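PDB 3ESH: protein similar to metal-dependent hydrolase from Staphylococcus aureus subsp. aureus Mu50, which is probably a metal-dependent hydrolase of the metallo-beta-lactamase superfamily, its substrate and reaction not being established. Local coordinates for residues A[27-30]-A[31-35]; A[37-40]-A[41-45]; A[136-139]-A[140-143]; A[143-146]-A[147-150]. All coordinates share one frame; numbering follows the deposited sequence.

Interaction 1: A[27-30]-A[31-35]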
# COMPACT_ATOMS: atom_id res chain seq x y z
N VAL A 27 19.36 4.02 -22.16
CA VAL A 27 20.48 4.74 -22.77
C VAL A 27 20.81 4.16 -24.14
O VAL A 27 21.18 2.99 -24.26
CB VAL A 27 21.74 4.68 -21.87
CG1 VAL A 27 22.90 5.41 -22.53
CG2 VAL A 27 21.44 5.30 -20.52
N PRO A 28 20.70 4.98 -25.20
CA PRO A 28 21.00 4.54 -26.56
C PRO A 28 22.43 4.01 -26.62
O PRO A 28 23.30 4.51 -25.90
CB PRO A 28 20.83 5.80 -27.39
CG PRO A 28 19.89 6.65 -26.55
CD PRO A 28 20.40 6.42 -25.17
N LYS A 29 22.70 3.02 -27.46
CA LYS A 29 24.05 2.46 -27.58
C LYS A 29 25.14 3.48 -27.91
O LYS A 29 26.24 3.42 -27.34
CB LYS A 29 24.08 1.34 -28.62
CG LYS A 29 25.40 0.59 -28.62
CD LYS A 29 25.39 -0.59 -29.56
CE LYS A 29 26.74 -1.25 -29.63
NZ LYS A 29 26.72 -2.38 -30.60
N PRO A 30 24.88 4.40 -28.86
CA PRO A 30 25.86 5.42 -29.24
C PRO A 30 26.44 6.12 -28.02
O PRO A 30 27.62 6.45 -27.99
CB PRO A 30 25.05 6.36 -30.12
CG PRO A 30 24.14 5.42 -30.82
CD PRO A 30 23.69 4.48 -29.72
N LEU A 31 25.60 6.34 -27.01
CA LEU A 31 26.04 6.98 -25.77
C LEU A 31 26.73 6.03 -24.80
O LEU A 31 27.82 6.34 -24.31
CB LEU A 31 24.87 7.65 -25.05
CG LEU A 31 24.14 8.76 -25.81
CD1 LEU A 31 23.05 9.34 -24.91
CD2 LEU A 31 25.13 9.84 -26.23
N TRP A 32 26.13 4.87 -24.51
CA TRP A 32 26.79 3.97 -23.57
C TRP A 32 28.01 3.26 -24.14
O TRP A 32 28.93 2.94 -23.38
CB TRP A 32 25.82 2.93 -22.93
CG TRP A 32 25.24 1.87 -23.82
CD1 TRP A 32 24.01 1.89 -24.41
CD2 TRP A 32 25.87 0.66 -24.26
NE1 TRP A 32 23.84 0.77 -25.19
CE2 TRP A 32 24.97 0.00 -25.12
CE3 TRP A 32 27.12 0.08 -24.02
CZ2 TRP A 32 25.27 -1.22 -25.75
CZ3 TRP A 32 27.43 -1.14 -24.64
CH2 TRP A 32 26.51 -1.77 -25.49
N SER A 33 28.06 3.02 -25.45
CA SER A 33 29.22 2.34 -26.03
C SER A 33 30.50 3.17 -25.86
O SER A 33 31.61 2.63 -25.88
CB SER A 33 28.99 2.03 -27.51
OG SER A 33 28.73 3.19 -28.26
N LYS A 34 30.34 4.48 -25.68
CA LYS A 34 31.47 5.37 -25.48
C LYS A 34 31.90 5.39 -24.02
O LYS A 34 32.97 5.87 -23.70
CB LYS A 34 31.11 6.78 -25.94
CG LYS A 34 30.94 6.91 -27.45
CD LYS A 34 30.50 8.30 -27.89
CE LYS A 34 30.26 8.31 -29.39
NZ LYS A 34 29.57 9.54 -29.86
N GLN A 35 31.05 4.87 -23.13
CA GLN A 35 31.36 4.84 -21.69
C GLN A 35 31.82 3.44 -21.23
O GLN A 35 32.49 3.31 -20.21
CB GLN A 35 30.16 5.27 -20.87
CG GLN A 35 29.59 6.63 -21.22
CD GLN A 35 30.62 7.75 -21.15
OE1 GLN A 35 31.41 7.85 -20.20
NE2 GLN A 35 30.63 8.61 -22.18
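Lys29 and Trp32 make the apolar centre of this contact, at the first turn of the short helix 29-32, where Pro28 holds the N-cap position. The aliphatic chain of Lys29 passes over one face of the indole, with CG 3.4 Å from Trp32 CZ2 and offset toward the rim of the ring. Beyond CG the lysine runs extended, so that CD and CE follow the six-membered ring outward. Trp32 has its CG between the backbone N and the carbonyl carbon (chi1 68°), a torsion that turns the indole back toward the start of the helix. There its CD1 edge faces Val27 O, which lies near the ring plane. Val27 CG1 sits 3.9 Å from Trp32 CB and equally close to Leu31 CB, while Leu31 CD1 lies alongside the Pro28 ring. Phe24 adds a nearly parallel ring beside the indole.

Toward the polar edge, Trp32 N gives a straight bond of 3.2 Å to Pro28 O (169° at the hydrogen), and a weak one reaches the same oxygen from Leu31 N. Asp19 of a second subunit accepts a hydrogen bond from Lys29 N. Lys29 O is gripped twice by one residue: Ser33 N lies 2.7 Å from it, nearly along the C=O axis, whereas Ser33 OG, also 2.7 Å from Lys29 O, donates from above the carbonyl plane.

Interaction 2: A[37-40]-A[41-45]; sequences NANE and RNQIN
Asn37 meets the returning chain through its carbonyl oxygen, which Ile44 CG2 approaches to 3.3 Å. A water bridges Asn37 O to Asn45 N, donating to the oxygen and accepting from the amide. Next along the chain, Ala38 CB packs against Ile44 CG2 at 3.8 Å, and both methyl groups touch Trp32 of the preceding helix.

Asn39 is the hub. It opens a type I beta turn, with Glu40 and Arg41 at the corners, that leads into strand 43-47, the partner of strand 15-19. The turn ends at Asn42, whose N bonds to Asn39 O at 3.0 Å, and the N of Asn39 donates to Gln43 O. With CG between the backbone N and the carbonyl carbon (chi1 64°), the Asn39 side chain folds over the turn. OD1 then takes two amides from opposite faces of its plane, Arg41 N at 2.7 Å and Gln43 N at 3.0 Å. ND2 points to Gln43 OE1, 3.1 Å away and on a lone pair of that oxygen, in an almost straight bond (176°).

Both ends of the Asn39 amide are thus engaged: OD1 accepts two N-H groups while ND2 donates to Gln43 OE1, which fixes the rotation of the amide.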
# COMPACT_ATOMS: atom_id res chain seq x y z
N ASN A 37 32.94 -0.59 -23.03
CA ASN A 37 33.17 -1.33 -24.28
C ASN A 37 32.31 -2.56 -24.49
O ASN A 37 32.06 -3.31 -23.55
CB ASN A 37 34.65 -1.74 -24.39
CG ASN A 37 35.59 -0.54 -24.37
OD1 ASN A 37 35.79 0.09 -23.33
ND2 ASN A 37 36.16 -0.23 -25.53
N ALA A 38 31.86 -2.76 -25.73
CA ALA A 38 31.05 -3.91 -26.10
C ALA A 38 31.73 -4.64 -27.25
O ALA A 38 32.55 -4.05 -27.95
CB ALA A 38 29.67 -3.47 -26.51
N ASN A 39 31.40 -5.92 -27.45
CA ASN A 39 32.00 -6.68 -28.54
C ASN A 39 31.05 -6.80 -29.73
O ASN A 39 30.00 -6.15 -29.77
CB ASN A 39 32.43 -8.07 -28.07
CG ASN A 39 31.27 -8.94 -27.63
OD1 ASN A 39 30.11 -8.65 -27.91
ND2 ASN A 39 31.58 -10.03 -26.94
N GLU A 40 31.43 -7.64 -30.68
CA GLU A 40 30.65 -7.89 -31.89
C GLU A 40 29.26 -8.43 -31.56
O GLU A 40 28.35 -8.38 -32.37
CB GLU A 40 31.41 -8.88 -32.78
CG GLU A 40 30.61 -9.54 -33.91
CD GLU A 40 30.37 -8.61 -35.09
OE1 GLU A 40 29.71 -7.55 -34.90
OE2 GLU A 40 30.84 -8.94 -36.22
N ARG A 41 29.10 -8.94 -30.35
CA ARG A 41 27.81 -9.50 -29.94
C ARG A 41 27.04 -8.61 -28.97
O ARG A 41 26.12 -9.08 -28.31
CB ARG A 41 28.01 -10.86 -29.30
CG ARG A 41 28.80 -11.83 -30.15
CD ARG A 41 28.73 -13.20 -29.50
NE ARG A 41 29.68 -14.14 -30.10
CZ ARG A 41 30.99 -14.10 -29.92
NH1 ARG A 41 31.54 -13.14 -29.17
NH2 ARG A 41 31.77 -15.02 -30.50
N ASN A 42 27.43 -7.34 -28.89
CA ASN A 42 26.76 -6.37 -28.02
C ASN A 42 26.94 -6.69 -26.54
O ASN A 42 26.24 -6.13 -25.69
CB ASN A 42 25.27 -6.30 -28.33
CG ASN A 42 24.66 -4.95 -28.00
OD1 ASN A 42 23.47 -4.84 -27.68
ND2 ASN A 42 25.47 -3.90 -28.10
N GLN A 43 27.86 -7.59 -26.24
CA GLN A 43 28.12 -7.97 -24.86
C GLN A 43 29.24 -7.14 -24.27
O GLN A 43 30.22 -6.88 -24.96
CB GLN A 43 28.54 -9.44 -24.78
CG GLN A 43 27.74 -10.42 -25.63
CD GLN A 43 28.29 -11.84 -25.56
OE1 GLN A 43 29.42 -12.10 -25.98
NE2 GLN A 43 27.51 -12.76 -25.01
N ILE A 44 29.09 -6.72 -23.02
CA ILE A 44 30.15 -5.97 -22.34
C ILE A 44 30.69 -6.90 -21.27
O ILE A 44 29.95 -7.74 -20.75
CB ILE A 44 29.65 -4.65 -21.70
CG1 ILE A 44 28.75 -4.96 -20.50
CG2 ILE A 44 28.94 -3.80 -22.76
CD1 ILE A 44 28.41 -3.74 -19.66
N ASN A 45 31.97 -6.76 -20.94
CA ASN A 45 32.59 -7.62 -19.96
C ASN A 45 32.37 -7.18 -18.52
O ASN A 45 32.74 -6.06 -18.15
CB ASN A 45 34.09 -7.72 -20.22
CG ASN A 45 34.73 -8.83 -19.43
OD1 ASN A 45 34.39 -10.00 -19.60
ND2 ASN A 45 35.66 -8.47 -18.54
O HOH W 1 33.62 -4.55 -21.95

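Interaction 3: A[136-139]-A[140-143]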
# COMPACT_ATOMS: atom_id res chain seq x y z
N ASP A 136 13.33 -10.23 2.20
CA ASP A 136 12.49 -10.36 1.00
C ASP A 136 13.29 -10.87 -0.19
O ASP A 136 12.75 -11.58 -1.04
CB ASP A 136 11.83 -9.02 0.66
CG ASP A 136 10.96 -8.51 1.79
OD1 ASP A 136 9.99 -9.21 2.13
OD2 ASP A 136 11.24 -7.44 2.33
N GLU A 137 14.57 -10.50 -0.23
CA GLU A 137 15.47 -10.95 -1.30
C GLU A 137 15.49 -12.47 -1.22
O GLU A 137 15.30 -13.15 -2.22
CB GLU A 137 16.88 -10.41 -1.08
CG GLU A 137 17.92 -10.87 -2.11
CD GLU A 137 17.63 -10.36 -3.52
OE1 GLU A 137 17.23 -9.18 -3.64
OE2 GLU A 137 17.80 -11.13 -4.51
N TRP A 138 15.72 -12.98 -0.01
CA TRP A 138 15.78 -14.41 0.24
C TRP A 138 14.48 -15.12 -0.15
O TRP A 138 14.50 -16.19 -0.78
CB TRP A 138 16.12 -14.65 1.70
CG TRP A 138 16.14 -16.07 2.07
CD1 TRP A 138 15.19 -16.75 2.78
CD2 TRP A 138 17.10 -17.06 1.64
NE1 TRP A 138 15.50 -18.10 2.81
CE2 TRP A 138 16.66 -18.31 2.12
CE3 TRP A 138 18.29 -17.00 0.90
CZ2 TRP A 138 17.36 -19.49 1.88
CZ3 TRP A 138 18.99 -18.17 0.65
CH2 TRP A 138 18.52 -19.41 1.14
N HIS A 139 13.35 -14.52 0.24
CA HIS A 139 12.02 -15.08 -0.06
C HIS A 139 11.81 -15.25 -1.56
O HIS A 139 11.26 -16.25 -2.02
CB HIS A 139 10.91 -14.17 0.47
CG HIS A 139 10.74 -14.21 1.96
ND1 HIS A 139 9.87 -13.39 2.63
CD2 HIS A 139 11.32 -15.00 2.90
CE1 HIS A 139 9.91 -13.66 3.93
NE2 HIS A 139 10.79 -14.63 4.11
N GLU A 140 12.24 -14.26 -2.34
CA GLU A 140 12.07 -14.37 -3.78
C GLU A 140 13.10 -15.34 -4.35
O GLU A 140 12.85 -16.05 -5.32
CB GLU A 140 12.18 -13.00 -4.46
CG GLU A 140 12.12 -13.12 -5.98
CD GLU A 140 11.90 -11.79 -6.70
OE1 GLU A 140 12.28 -10.74 -6.15
OE2 GLU A 140 11.36 -11.82 -7.82
N PHE A 141 14.28 -15.38 -3.73
CA PHE A 141 15.32 -16.27 -4.19
C PHE A 141 14.83 -17.73 -4.20
O PHE A 141 15.13 -18.48 -5.13
CB PHE A 141 16.55 -16.15 -3.29
CG PHE A 141 17.53 -17.27 -3.48
CD1 PHE A 141 18.19 -17.43 -4.70
CD2 PHE A 141 17.76 -18.18 -2.46
CE1 PHE A 141 19.07 -18.49 -4.89
CE2 PHE A 141 18.64 -19.25 -2.64
CZ PHE A 141 19.30 -19.41 -3.86
N ILE A 142 14.08 -18.13 -3.18
CA ILE A 142 13.58 -19.49 -3.11
C ILE A 142 12.22 -19.64 -3.76
O ILE A 142 11.78 -20.76 -4.01
CB ILE A 142 13.49 -20.01 -1.64
CG1 ILE A 142 12.53 -19.16 -0.84
CG2 ILE A 142 14.88 -20.01 -1.00
CD1 ILE A 142 12.34 -19.66 0.58
N ALA A 143 11.55 -18.52 -4.02
CA ALA A 143 10.24 -18.53 -4.67
C ALA A 143 10.24 -17.48 -5.78
O ALA A 143 9.52 -16.49 -5.71
CB ALA A 143 9.12 -18.23 -3.65
O HOH W 2 14.38 -9.53 -4.24
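Glu137 O accepts the shortest backbone bond here, from Phe141 N at 2.9 Å. Glu140 N to Asp136 O and Ile142 N to Trp138 O continue the same alpha-helical pattern, but Ala143 N reaches His139 O by a weak bond as the chain leaves the helix.

Trp138, with its CG anti to the backbone N (chi1 177°), lays its indole beside the two residues that follow a turn later. Ile142 CG2 makes a CH-pi contact over one face of the six-membered ring, 4.2 Å from its centroid. Phe141 meets the same ring obliquely, the planes 41° apart and Phe141 CD2 3.3 Å from Trp138 CZ3. Beyond these partners the indole touches Leu164 and Leu166 of strand 164-167.

The polar ends turn elsewhere. Glu140 OE2 is hydrogen-bonded to Ser148 OG, and a water donates to Glu140 OE1 at 3.1 Å and more weakly to Glu137 OE1, bridging two carboxylates that do not touch. Glu137 is otherwise held by Tyr152, Ser186 and Met109 N, and lies near a possible, unconfirmed metal site formed by His110, His185 and Asp206. Asp136 makes a salt bridge with Arg231 of a third subunit, and His139 NE2 is hydrogen-bonded to Glu234 of the same third subunit. Helix 135-142 is the crossover of a beta-alpha-beta unit between strands 130-134 and 164-167, in which Trp138 packs the helix onto the second strand.

Interaction 4: A[143-146]-A[147-150]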
# COMPACT_ATOMS: atom_id res chain seq x y z
N ALA A 143 11.55 -18.52 -4.02
CA ALA A 143 10.24 -18.53 -4.67
C ALA A 143 10.24 -17.48 -5.78
O ALA A 143 9.52 -16.49 -5.71
CB ALA A 143 9.12 -18.23 -3.65
N PRO A 144 11.06 -17.68 -6.82
CA PRO A 144 11.13 -16.73 -7.93
C PRO A 144 9.94 -16.80 -8.88
O PRO A 144 9.36 -17.87 -9.04
CB PRO A 144 12.44 -17.12 -8.61
CG PRO A 144 12.43 -18.64 -8.45
CD PRO A 144 11.99 -18.81 -7.02
N ASN A 145 9.61 -15.67 -9.51
CA ASN A 145 8.51 -15.58 -10.47
C ASN A 145 9.02 -15.93 -11.89
O ASN A 145 10.19 -16.23 -12.05
CB ASN A 145 7.91 -14.17 -10.43
CG ASN A 145 8.96 -13.08 -10.61
OD1 ASN A 145 9.08 -12.16 -9.79
ND2 ASN A 145 9.73 -13.19 -11.67
N ILE A 146 8.14 -15.88 -12.91
CA ILE A 146 8.56 -16.24 -14.27
C ILE A 146 9.70 -15.42 -14.84
O ILE A 146 10.32 -15.82 -15.82
CB ILE A 146 7.42 -16.20 -15.32
CG1 ILE A 146 6.73 -14.84 -15.30
CG2 ILE A 146 6.48 -17.38 -15.10
CD1 ILE A 146 5.69 -14.70 -16.41
N ARG A 147 9.96 -14.27 -14.23
CA ARG A 147 11.05 -13.42 -14.68
C ARG A 147 12.33 -13.62 -13.86
O ARG A 147 13.40 -13.77 -14.44
CB ARG A 147 10.64 -11.94 -14.66
CG ARG A 147 11.83 -10.99 -14.68
CD ARG A 147 11.46 -9.60 -15.17
NE ARG A 147 12.44 -8.60 -14.77
CZ ARG A 147 12.76 -7.53 -15.49
NH1 ARG A 147 12.17 -7.33 -16.66
NH2 ARG A 147 13.66 -6.66 -15.03
N SER A 148 12.25 -13.60 -12.53
CA SER A 148 13.46 -13.74 -11.72
C SER A 148 13.96 -15.18 -11.64
O SER A 148 15.01 -15.47 -11.06
CB SER A 148 13.25 -13.18 -10.30
OG SER A 148 12.17 -13.79 -9.61
N LYS A 149 13.20 -16.07 -12.26
CA LYS A 149 13.51 -17.49 -12.31
C LYS A 149 14.83 -17.63 -13.07
O LYS A 149 15.69 -18.44 -12.71
CB LYS A 149 12.39 -18.20 -13.06
CG LYS A 149 12.64 -19.65 -13.38
CD LYS A 149 11.90 -20.04 -14.65
CE LYS A 149 10.40 -19.74 -14.56
NZ LYS A 149 9.64 -20.07 -15.81
N SER A 150 14.98 -16.82 -14.12
CA SER A 150 16.18 -16.86 -14.94
C SER A 150 17.49 -16.58 -14.18
O SER A 150 18.55 -17.01 -14.62
CB SER A 150 16.04 -15.91 -16.14
OG SER A 150 15.87 -14.58 -15.71
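Pro144 meets Ser148 and Lys149 across a tight bend of the loop that follows helix 135-142, within the metallo-beta-lactamase family region. The packing is by van der Waals contact. Pro144 CB rests against Ser148 OG at 3.5 Å and against Lys149 CA at 3.9 Å. The chain of Lys149, bent at chi3 (-55°), curls past the backbone of Ile146 and brings its CE within 4.0 Å of Ile146 CA. Ile146 itself packs on Glu234 of a second subunit.

Charge pairing takes Arg147 away from the bend. Its extended chain carries the guanidinium to Asp224 in a salt bridge, and also to Ala221 O.

One hydrogen bond and a weaker one close the bend. Asn145 N donates to Ser148 OG at 3.2 Å, at an angle of 144° at the hydrogen, and Lys149 N gives the weak bond, of 3.0 Å, to Asn145 O. Ser148 OG lies between its backbone N and carbonyl carbon (chi1 58°), which turns the hydroxyl back to the preceding residues. The same oxygen is hydrogen-bonded to Glu140 of the helix, so this one hydroxyl joins the bend to the end of the helix. Within the second half of the bend, Ser150 OG donates a hydrogen bond to Arg147 O over 2.9 Å, nearly in line with that C=O.

How the interactions relate
The four contacts form two pairs on the chain. Interactions 1 and 2 touch: Trp32 CZ3 lies 3.6 Å from Ile44 CG2, so the indole of the helix is backed by the turn and strand that follow it. Interactions 3 and 4 share Ala143 and have centres about 10 Å apart; the probable hydrogen bond between Glu140 OE2 and Ser148 OG, 2.8 Å, joins them. The pairs themselves stay apart, with nearest atoms of interactions 1 and 4 about 14 Å from each other, yet both of these contacts touch the second subunit. Glu137 of interaction 3 and Ser148 of interaction 4 lie near the possible, unconfirmed metal site without touching its residues.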